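Local coordinates for iron-binding protein (Staphylococcus epidermidis, PDB 4M7O) that probably binds iron or an iron complex as a periplasmic-type solute-binding protein, at residues A[172-182]-A[193-204]; A[184-192]-A[268-276]. All coordinates share one frame; numbering follows the deposited sequence.

In the fold
Contacts 1 and 2 both involve helix 181-188 and lie in the lobe formed by the second half of the chain, their centres about 15 Å apart. Contact 1 joins strands 174-176 and 201-203 and ends where that helix begins, with T180 as its N-cap; contact 2 uses its later part, from D184 on, and packs it against the C-terminal helix 264-275. The two meet directly at N193 CB and L186 CD1, 3.9 Å apart, and a long, weak ion pair runs from K178 to E187. Their segments alternate along the chain, and the shared helix connects the strand pair of contact 1 with the last helix.

Contact 1 of 2, residues A[172-182]-A[193-204]; sequences DIYTAGKDTFF and NSFDDVKGWKSV
T175 and K202 form the hydrogen-bonded pair of a short antiparallel ladder, T175 N donating to K202 O (2.9 Å) and K202 N to T175 O. V204 N to I173 O and G177 N to G200 O extend the ladder at its two ends, and beyond it K178 N donates to V198 O and K178 O accepts from G200 N.

The N193 side chain bonds through both its polar atoms. Its ND2 gives a nearly straight bond to A176 O (2.8 Å, 174°) with the acceptor in the amide plane, while OD1 takes the F195 N-H in an Asx turn. A water donates to both N193 OD1 and T175 OG1, and T175 OG1 also bonds to M165 O.

Among the nonpolar contacts, S203 CB sits over the centre of the Y174 ring, 3.8 Å from its centroid, a CH-pi contact. T180 CG2 meets the W201 indole at its edge, 3.7 Å from CD1. With OG1 opposite the backbone N (chi1 -176°), T175 turns its methyl CG2 to V204 CG1 (3.8 Å) and F195.

Strand 174-176 thus lies between 201-203 and 162-168, antiparallel to both, while helix 206-212 packs on I173, F195 and V204.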
loop_
_atom_site.group_PDB
_atom_site.type_symbol
_atom_site.label_atom_id
_atom_site.label_comp_id
_atom_site.label_asym_id
_atom_site.label_seq_id
_atom_site.Cartn_x
_atom_site.Cartn_y
_atom_site.Cartn_z
ATOM N N ASP A 172 16.294 -1.814 -15.177
ATOM C CA ASP A 172 16.931 -0.768 -14.376
ATOM C C ASP A 172 16.455 -0.873 -12.937
ATOM O O ASP A 172 15.310 -1.243 -12.676
ATOM C CB ASP A 172 16.620 0.633 -14.916
ATOM C CG ASP A 172 17.259 0.915 -16.271
ATOM O OD1 ASP A 172 18.256 0.248 -16.641
ATOM O OD2 ASP A 172 16.754 1.830 -16.963
ATOM N N ILE A 173 17.333 -0.535 -12.001
ATOM C CA ILE A 173 16.969 -0.580 -10.589
ATOM C C ILE A 173 16.274 0.721 -10.219
ATOM O O ILE A 173 16.743 1.810 -10.568
ATOM C CB ILE A 173 18.223 -0.720 -9.718
ATOM C CG1 ILE A 173 19.003 -1.952 -10.161
ATOM C CG2 ILE A 173 17.851 -0.786 -8.245
ATOM C CD1 ILE A 173 20.367 -2.074 -9.506
ATOM N N TYR A 174 15.180 0.614 -9.485
ATOM C CA TYR A 174 14.465 1.798 -9.028
ATOM C C TYR A 174 14.395 1.821 -7.523
ATOM O O TYR A 174 14.218 0.783 -6.880
ATOM C CB TYR A 174 13.036 1.822 -9.579
ATOM C CG TYR A 174 12.936 2.335 -11.009
ATOM C CD1 TYR A 174 13.381 1.568 -12.078
ATOM C CD2 TYR A 174 12.378 3.579 -11.290
ATOM C CE1 TYR A 174 13.272 2.040 -13.416
ATOM C CE2 TYR A 174 12.253 4.050 -12.625
ATOM C CZ TYR A 174 12.706 3.277 -13.672
ATOM O OH TYR A 174 12.615 3.760 -14.971
ATOM N N THR A 175 14.493 3.013 -6.957
ATOM C CA THR A 175 14.342 3.149 -5.527
ATOM C C THR A 175 13.170 4.048 -5.250
ATOM O O THR A 175 12.614 4.647 -6.169
ATOM C CB THR A 175 15.590 3.748 -4.877
ATOM O OG1 THR A 175 15.406 3.775 -3.455
ATOM C CG2 THR A 175 15.818 5.154 -5.379
ATOM N N ALA A 176 12.801 4.138 -3.977
ATOM C CA ALA A 176 11.744 5.032 -3.535
ATOM C C ALA A 176 12.353 6.129 -2.676
ATOM O O ALA A 176 12.965 5.853 -1.647
ATOM C CB ALA A 176 10.698 4.267 -2.751
ATOM N N GLY A 177 12.192 7.376 -3.100
ATOM C CA GLY A 177 12.717 8.497 -2.336
ATOM C C GLY A 177 11.605 9.130 -1.521
ATOM O O GLY A 177 10.688 8.440 -1.065
ATOM N N LYS A 178 11.680 10.443 -1.335
ATOM C CA LYS A 178 10.658 11.165 -0.588
ATOM C C LYS A 178 9.320 11.149 -1.315
ATOM O O LYS A 178 9.252 10.805 -2.499
ATOM C CB LYS A 178 11.099 12.607 -0.337
ATOM C CG LYS A 178 11.980 12.773 0.889
ATOM C CD LYS A 178 12.357 14.235 1.087
ATOM C CE LYS A 178 12.583 14.555 2.558
ATOM N NZ LYS A 178 13.634 13.700 3.170
ATOM N N ASP A 179 8.265 11.527 -0.597
ATOM C CA ASP A 179 6.895 11.513 -1.119
ATOM C C ASP A 179 6.440 10.113 -1.508
ATOM O O ASP A 179 5.615 9.950 -2.404
ATOM C CB ASP A 179 6.734 12.455 -2.319
ATOM C CG ASP A 179 7.035 13.900 -1.976
ATOM O OD1 ASP A 179 6.931 14.265 -0.786
ATOM O OD2 ASP A 179 7.370 14.670 -2.903
ATOM N N THR A 180 6.971 9.095 -0.841
ATOM C CA THR A 180 6.499 7.731 -1.082
ATOM C C THR A 180 6.073 7.097 0.222
ATOM O O THR A 180 6.518 7.505 1.299
ATOM C CB THR A 180 7.573 6.839 -1.711
ATOM O OG1 THR A 180 8.690 6.750 -0.813
ATOM C CG2 THR A 180 8.024 7.389 -3.084
ATOM N N PHE A 181 5.226 6.080 0.112
ATOM C CA PHE A 181 4.730 5.378 1.277
ATOM C C PHE A 181 5.880 4.700 1.995
ATOM O O PHE A 181 5.989 4.777 3.219
ATOM C CB PHE A 181 3.644 4.371 0.882
ATOM C CG PHE A 181 2.571 4.211 1.924
ATOM C CD1 PHE A 181 2.901 4.004 3.248
ATOM C CD2 PHE A 181 1.236 4.313 1.587
ATOM C CE1 PHE A 181 1.922 3.862 4.218
ATOM C CE2 PHE A 181 0.250 4.180 2.558
ATOM C CZ PHE A 181 0.601 3.956 3.877
ATOM N N PHE A 182 6.761 4.054 1.243
ATOM C CA PHE A 182 7.911 3.415 1.873
ATOM C C PHE A 182 8.786 4.423 2.600
ATOM O O PHE A 182 9.387 4.086 3.621
ATOM C CB PHE A 182 8.728 2.628 0.853
ATOM C CG PHE A 182 7.949 1.531 0.183
ATOM C CD1 PHE A 182 7.204 0.642 0.939
ATOM C CD2 PHE A 182 7.945 1.398 -1.199
ATOM C CE1 PHE A 182 6.459 -0.372 0.334
ATOM C CE2 PHE A 182 7.207 0.386 -1.813
ATOM C CZ PHE A 182 6.469 -0.499 -1.043
ATOM N N ASN A 193 16.405 7.147 4.742
ATOM C CA ASN A 193 16.297 6.639 3.378
ATOM C C ASN A 193 17.588 6.977 2.645
ATOM O O ASN A 193 17.964 8.153 2.572
ATOM C CB ASN A 193 15.090 7.298 2.700
ATOM C CG ASN A 193 14.813 6.760 1.300
ATOM O OD1 ASN A 193 15.717 6.292 0.597
ATOM N ND2 ASN A 193 13.556 6.865 0.873
ATOM N N SER A 194 18.284 5.965 2.118
ATOM C CA SER A 194 19.542 6.205 1.387
ATOM C C SER A 194 19.370 7.244 0.281
ATOM O O SER A 194 20.315 7.928 -0.085
ATOM C CB SER A 194 20.060 4.919 0.743
ATOM O OG SER A 194 20.611 4.041 1.690
ATOM N N PHE A 195 18.157 7.346 -0.244
ATOM C CA PHE A 195 17.862 8.278 -1.325
ATOM C C PHE A 195 16.786 9.287 -0.950
ATOM O O PHE A 195 15.816 9.482 -1.687
ATOM C CB PHE A 195 17.492 7.504 -2.594
ATOM C CG PHE A 195 18.682 6.875 -3.265
ATOM C CD1 PHE A 195 19.422 7.585 -4.193
ATOM C CD2 PHE A 195 19.086 5.593 -2.935
ATOM C CE1 PHE A 195 20.532 7.019 -4.806
ATOM C CE2 PHE A 195 20.195 5.018 -3.539
ATOM C CZ PHE A 195 20.919 5.730 -4.477
ATOM N N ASP A 196 16.980 9.952 0.186
ATOM C CA ASP A 196 16.048 10.980 0.630
ATOM C C ASP A 196 16.190 12.244 -0.208
ATOM O O ASP A 196 15.365 13.156 -0.104
ATOM C CB ASP A 196 16.215 11.288 2.126
ATOM C CG ASP A 196 17.622 11.752 2.488
ATOM O OD1 ASP A 196 18.423 12.068 1.580
ATOM O OD2 ASP A 196 17.927 11.819 3.701
ATOM N N ASP A 197 17.230 12.280 -1.043
ATOM C CA ASP A 197 17.473 13.407 -1.942
ATOM C C ASP A 197 16.655 13.360 -3.238
ATOM O O ASP A 197 16.645 14.329 -3.996
ATOM C CB ASP A 197 18.968 13.548 -2.264
ATOM C CG ASP A 197 19.550 12.317 -2.957
ATOM O OD1 ASP A 197 19.111 11.187 -2.662
ATOM O OD2 ASP A 197 20.465 12.483 -3.792
ATOM N N VAL A 198 15.972 12.246 -3.497
ATOM C CA VAL A 198 15.113 12.150 -4.682
ATOM C C VAL A 198 13.635 12.053 -4.288
ATOM O O VAL A 198 13.316 11.772 -3.134
ATOM C CB VAL A 198 15.490 10.954 -5.583
ATOM C CG1 VAL A 198 16.987 10.952 -5.862
ATOM C CG2 VAL A 198 15.075 9.641 -4.940
ATOM N N LYS A 199 12.741 12.286 -5.248
ATOM C CA LYS A 199 11.304 12.242 -4.988
ATOM C C LYS A 199 10.581 11.206 -5.853
ATOM O O LYS A 199 10.877 11.058 -7.041
ATOM C CB LYS A 199 10.676 13.625 -5.190
ATOM C CG LYS A 199 11.142 14.672 -4.189
ATOM C CD LYS A 199 10.327 15.956 -4.302
ATOM C CE LYS A 199 10.736 16.966 -3.236
ATOM N NZ LYS A 199 9.861 18.170 -3.243
ATOM N N GLY A 200 9.633 10.494 -5.249
ATOM C CA GLY A 200 8.893 9.456 -5.949
ATOM C C GLY A 200 9.777 8.266 -6.270
ATOM O O GLY A 200 10.758 8.001 -5.570
ATOM N N TRP A 201 9.426 7.550 -7.332
ATOM C CA TRP A 201 10.177 6.380 -7.773
ATOM C C TRP A 201 11.149 6.828 -8.859
ATOM O O TRP A 201 10.732 7.408 -9.854
ATOM C CB TRP A 201 9.207 5.300 -8.317
ATOM C CG TRP A 201 8.451 4.566 -7.226
ATOM C CD1 TRP A 201 8.197 5.026 -5.967
ATOM C CD2 TRP A 201 7.888 3.240 -7.284
ATOM N NE1 TRP A 201 7.505 4.088 -5.247
ATOM C CE2 TRP A 201 7.297 2.982 -6.030
ATOM C CE3 TRP A 201 7.826 2.252 -8.271
ATOM C CZ2 TRP A 201 6.648 1.774 -5.734
ATOM C CZ3 TRP A 201 7.181 1.052 -7.976
ATOM C CH2 TRP A 201 6.597 0.826 -6.720
ATOM N N LYS A 202 12.444 6.581 -8.661
ATOM C CA LYS A 202 13.453 6.978 -9.638
ATOM C C LYS A 202 14.430 5.847 -9.917
ATOM O O LYS A 202 14.797 5.098 -9.010
ATOM C CB LYS A 202 14.226 8.209 -9.134
ATOM C CG LYS A 202 13.373 9.470 -9.045
ATOM C CD LYS A 202 12.724 9.793 -10.395
ATOM C CE LYS A 202 11.584 10.798 -10.256
ATOM N NZ LYS A 202 12.076 12.133 -9.829
ATOM N N SER A 203 14.860 5.712 -11.168
ATOM C CA SER A 203 15.962 4.791 -11.445
ATOM C C SER A 203 17.285 5.323 -10.885
ATOM O O SER A 203 17.561 6.528 -10.930
ATOM C CB SER A 203 16.095 4.532 -12.942
ATOM O OG SER A 203 16.575 5.679 -13.603
ATOM N N VAL A 204 18.102 4.416 -10.363
ATOM C CA VAL A 204 19.420 4.761 -9.843
ATOM C C VAL A 204 20.423 3.757 -10.385
ATOM O O VAL A 204 20.082 2.592 -10.595
ATOM C CB VAL A 204 19.440 4.736 -8.300
ATOM C CG1 VAL A 204 18.649 5.905 -7.757
ATOM C CG2 VAL A 204 18.855 3.417 -7.769
HETATM O O HOH W 1 19.779 0.855 -12.649
HETATM O O HOH W 2 16.244 3.883 -0.983
#

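Contact 2 of 2, residues A[184-192]-A[268-276]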
loop_
_atom_site.group_PDB
_atom_site.type_symbol
_atom_site.label_atom_id
_atom_site.label_comp_id
_atom_site.label_asym_id
_atom_site.label_seq_id
_atom_site.Cartn_x
_atom_site.Cartn_y
_atom_site.Cartn_z
ATOM N N ASP A 184 7.769 7.294 4.055
ATOM C CA ASP A 184 7.098 7.748 5.266
ATOM C C ASP A 184 7.214 6.698 6.361
ATOM O O ASP A 184 7.394 7.034 7.539
ATOM C CB ASP A 184 5.631 8.084 5.010
ATOM C CG ASP A 184 4.957 8.682 6.234
ATOM O OD1 ASP A 184 5.553 9.579 6.866
ATOM O OD2 ASP A 184 3.838 8.251 6.575
HETATM N N MSE A 185 7.134 5.427 5.972
HETATM C CA MSE A 185 7.280 4.341 6.943
HETATM C C MSE A 185 8.665 4.388 7.589
HETATM O O MSE A 185 8.783 4.349 8.814
HETATM C CB MSE A 185 7.005 2.979 6.300
HETATM C CG MSE A 185 5.570 2.808 5.826
HETATM SE SE MSE A 185 5.221 0.992 5.198
HETATM C CE MSE A 185 4.955 1.371 3.322
ATOM N N LEU A 186 9.702 4.493 6.765
ATOM C CA LEU A 186 11.061 4.672 7.264
ATOM C C LEU A 186 11.159 5.813 8.267
ATOM O O LEU A 186 11.759 5.656 9.332
ATOM C CB LEU A 186 12.031 4.935 6.111
ATOM C CG LEU A 186 12.291 3.749 5.183
ATOM C CD1 LEU A 186 13.248 4.136 4.038
ATOM C CD2 LEU A 186 12.853 2.589 5.990
ATOM N N GLU A 187 10.575 6.961 7.933
ATOM C CA GLU A 187 10.702 8.128 8.798
ATOM C C GLU A 187 9.987 7.909 10.125
ATOM O O GLU A 187 10.472 8.334 11.168
ATOM C CB GLU A 187 10.214 9.397 8.096
ATOM C CG GLU A 187 11.066 9.804 6.892
ATOM C CD GLU A 187 10.681 11.168 6.338
ATOM O OE1 GLU A 187 9.657 11.729 6.795
ATOM O OE2 GLU A 187 11.399 11.676 5.445
ATOM N N LYS A 188 8.854 7.218 10.087
ATOM C CA LYS A 188 8.122 6.894 11.311
ATOM C C LYS A 188 8.915 5.924 12.180
ATOM O O LYS A 188 8.817 5.950 13.407
ATOM C CB LYS A 188 6.742 6.306 10.983
ATOM C CG LYS A 188 5.610 7.316 11.018
ATOM C CD LYS A 188 5.979 8.571 10.248
ATOM C CE LYS A 188 4.905 9.637 10.363
ATOM N NZ LYS A 188 5.219 10.793 9.474
ATOM N N LEU A 189 9.718 5.084 11.537
ATOM C CA LEU A 189 10.512 4.094 12.252
ATOM C C LEU A 189 11.877 4.641 12.633
ATOM O O LEU A 189 12.740 3.896 13.096
ATOM C CB LEU A 189 10.642 2.819 11.416
ATOM C CG LEU A 189 9.305 2.087 11.256
ATOM C CD1 LEU A 189 9.457 0.839 10.395
ATOM C CD2 LEU A 189 8.735 1.750 12.618
ATOM N N ASP A 190 12.056 5.948 12.443
ATOM C CA ASP A 190 13.318 6.643 12.743
ATOM C C ASP A 190 14.526 6.011 12.035
ATOM O O ASP A 190 15.611 5.869 12.613
ATOM C CB ASP A 190 13.554 6.759 14.263
ATOM C CG ASP A 190 14.725 7.685 14.618
ATOM O OD1 ASP A 190 14.839 8.786 14.034
ATOM O OD2 ASP A 190 15.545 7.300 15.478
ATOM N N ALA A 191 14.326 5.632 10.778
ATOM C CA ALA A 191 15.423 5.180 9.928
ATOM C C ALA A 191 15.628 6.221 8.826
ATOM O O ALA A 191 14.751 7.059 8.582
ATOM C CB ALA A 191 15.108 3.818 9.331
ATOM N N LYS A 192 16.780 6.173 8.163
ATOM C CA LYS A 192 17.086 7.111 7.084
ATOM C C LYS A 192 16.953 6.429 5.717
ATOM O O LYS A 192 17.323 5.264 5.559
ATOM C CB LYS A 192 18.490 7.689 7.260
ATOM C CG LYS A 192 18.744 8.980 6.492
ATOM C CD LYS A 192 19.568 8.753 5.230
ATOM N N LEU A 268 3.798 -1.823 8.703
ATOM C CA LEU A 268 4.844 -1.070 9.388
ATOM C C LEU A 268 5.663 -1.980 10.291
ATOM O O LEU A 268 6.878 -1.805 10.413
ATOM C CB LEU A 268 4.239 0.067 10.213
ATOM C CG LEU A 268 5.239 1.051 10.822
ATOM C CD1 LEU A 268 5.882 1.867 9.718
ATOM C CD2 LEU A 268 4.570 1.964 11.826
ATOM N N LYS A 269 5.004 -2.950 10.920
ATOM C CA LYS A 269 5.699 -3.882 11.808
ATOM C C LYS A 269 6.672 -4.768 11.050
ATOM O O LYS A 269 7.753 -5.090 11.552
ATOM C CB LYS A 269 4.702 -4.770 12.553
ATOM C CG LYS A 269 5.357 -5.654 13.617
ATOM C CD LYS A 269 4.340 -6.620 14.209
ATOM C CE LYS A 269 4.960 -7.469 15.297
ATOM N NZ LYS A 269 3.924 -8.352 15.928
ATOM N N ASP A 270 6.280 -5.179 9.849
ATOM C CA ASP A 270 7.140 -6.015 9.014
ATOM C C ASP A 270 8.429 -5.280 8.713
ATOM O O ASP A 270 9.515 -5.821 8.886
ATOM C CB ASP A 270 6.436 -6.382 7.704
ATOM C CG ASP A 270 5.372 -7.442 7.895
ATOM O OD1 ASP A 270 5.310 -8.022 9.000
ATOM O OD2 ASP A 270 4.608 -7.710 6.938
ATOM N N LEU A 271 8.283 -4.035 8.271
ATOM C CA LEU A 271 9.413 -3.169 7.955
ATOM C C LEU A 271 10.296 -2.948 9.183
ATOM O O LEU A 271 11.524 -2.936 9.083
ATOM C CB LEU A 271 8.909 -1.830 7.403
ATOM C CG LEU A 271 9.763 -1.189 6.308
ATOM C CD1 LEU A 271 9.917 -2.147 5.141
ATOM C CD2 LEU A 271 9.133 0.112 5.842
ATOM N N ARG A 272 9.667 -2.795 10.345
ATOM C CA ARG A 272 10.400 -2.618 11.594
ATOM C C ARG A 272 11.306 -3.814 11.902
ATOM O O ARG A 272 12.473 -3.647 12.273
ATOM C CB ARG A 272 9.421 -2.405 12.753
ATOM C CG ARG A 272 10.114 -2.184 14.093
ATOM C CD ARG A 272 9.534 -3.070 15.169
ATOM N NE ARG A 272 10.320 -2.987 16.398
ATOM C CZ ARG A 272 11.408 -3.713 16.636
ATOM N NH1 ARG A 272 12.068 -3.574 17.779
ATOM N NH2 ARG A 272 11.835 -4.581 15.727
ATOM N N ASP A 273 10.768 -5.018 11.737
ATOM C CA ASP A 273 11.504 -6.231 12.070
ATOM C C ASP A 273 12.604 -6.544 11.050
ATOM O O ASP A 273 13.442 -7.407 11.299
ATOM C CB ASP A 273 10.548 -7.429 12.236
ATOM C CG ASP A 273 9.575 -7.265 13.418
ATOM O OD1 ASP A 273 9.790 -6.382 14.279
ATOM O OD2 ASP A 273 8.591 -8.038 13.489
ATOM N N ASP A 274 12.606 -5.850 9.907
ATOM C CA ASP A 274 13.692 -5.988 8.928
ATOM C C ASP A 274 14.820 -4.992 9.206
ATOM O O ASP A 274 15.972 -5.211 8.831
ATOM C CB ASP A 274 13.174 -5.799 7.499
ATOM C CG ASP A 274 12.371 -6.993 7.000
ATOM O OD1 ASP A 274 12.469 -8.080 7.602
ATOM O OD2 ASP A 274 11.648 -6.848 5.993
ATOM N N ILE A 275 14.471 -3.902 9.878
ATOM C CA ILE A 275 15.412 -2.833 10.173
ATOM C C ILE A 275 16.045 -3.069 11.544
ATOM O O ILE A 275 17.234 -2.824 11.750
ATOM C CB ILE A 275 14.688 -1.471 10.142
ATOM C CG1 ILE A 275 14.189 -1.183 8.723
ATOM C CG2 ILE A 275 15.600 -0.354 10.602
ATOM C CD1 ILE A 275 13.282 0.017 8.632
ATOM N N TYR A 276 15.243 -3.572 12.472
ATOM C CA TYR A 276 15.701 -3.821 13.825
ATOM C C TYR A 276 15.580 -5.311 14.149
ATOM O O TYR A 276 14.525 -5.779 14.576
ATOM C CB TYR A 276 14.909 -2.948 14.811
ATOM C CG TYR A 276 14.955 -1.469 14.456
ATOM C CD1 TYR A 276 16.089 -0.712 14.707
ATOM C CD2 TYR A 276 13.872 -0.836 13.853
ATOM C CE1 TYR A 276 16.148 0.635 14.375
ATOM C CE2 TYR A 276 13.925 0.518 13.522
ATOM C CZ TYR A 276 15.068 1.244 13.786
ATOM O OH TYR A 276 15.148 2.582 13.465
#
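L189 reaches across to helix 264-275 with its CD1 methyl, which lies 3.6 Å from R272 N and also rests near L268 O. Its side chain and that of L268 run antiparallel alongside each other, L189 CG meeting L268 CD1 at 3.8 Å. That same L268 methyl touches M185 CB, and about one turn on along helix 264-275, L271 CD2 approaches M185 CB at 3.6 Å, the two side chains set roughly perpendicular. The selenomethionine keeps its selenium 4.1 Å from L271 CD2 before the chain bends at its third torsion (-113°). Farther along, L186 CD2 meets I275 CD1 at 3.7 Å. The side chains meeting here are apolar, and V147, I150, I216 and I218 continue the cluster around L268, L271 and I275.

Toward the exposed D190 the packing thins: A191 CB is 4.3 Å from I275 CD1, and a polar bond takes over. Y276 OH donates to L189 O (2.8 Å), almost head-on to the carbonyl oxygen (161°), which lies at the ring edge; I275 CG2 covers one ring face, and H158 stacks edge-to-face.

The axes of 184-188 and 268-275 come within 10.2 Å at 63°. Helix 181-188 ends in a Schellman motif, with D190 at C-prime at positive phi and L189 the first residue past the helix. The result is a helix-helix interface against the sheet of an alpha/beta lobe, as in periplasmic binding proteins.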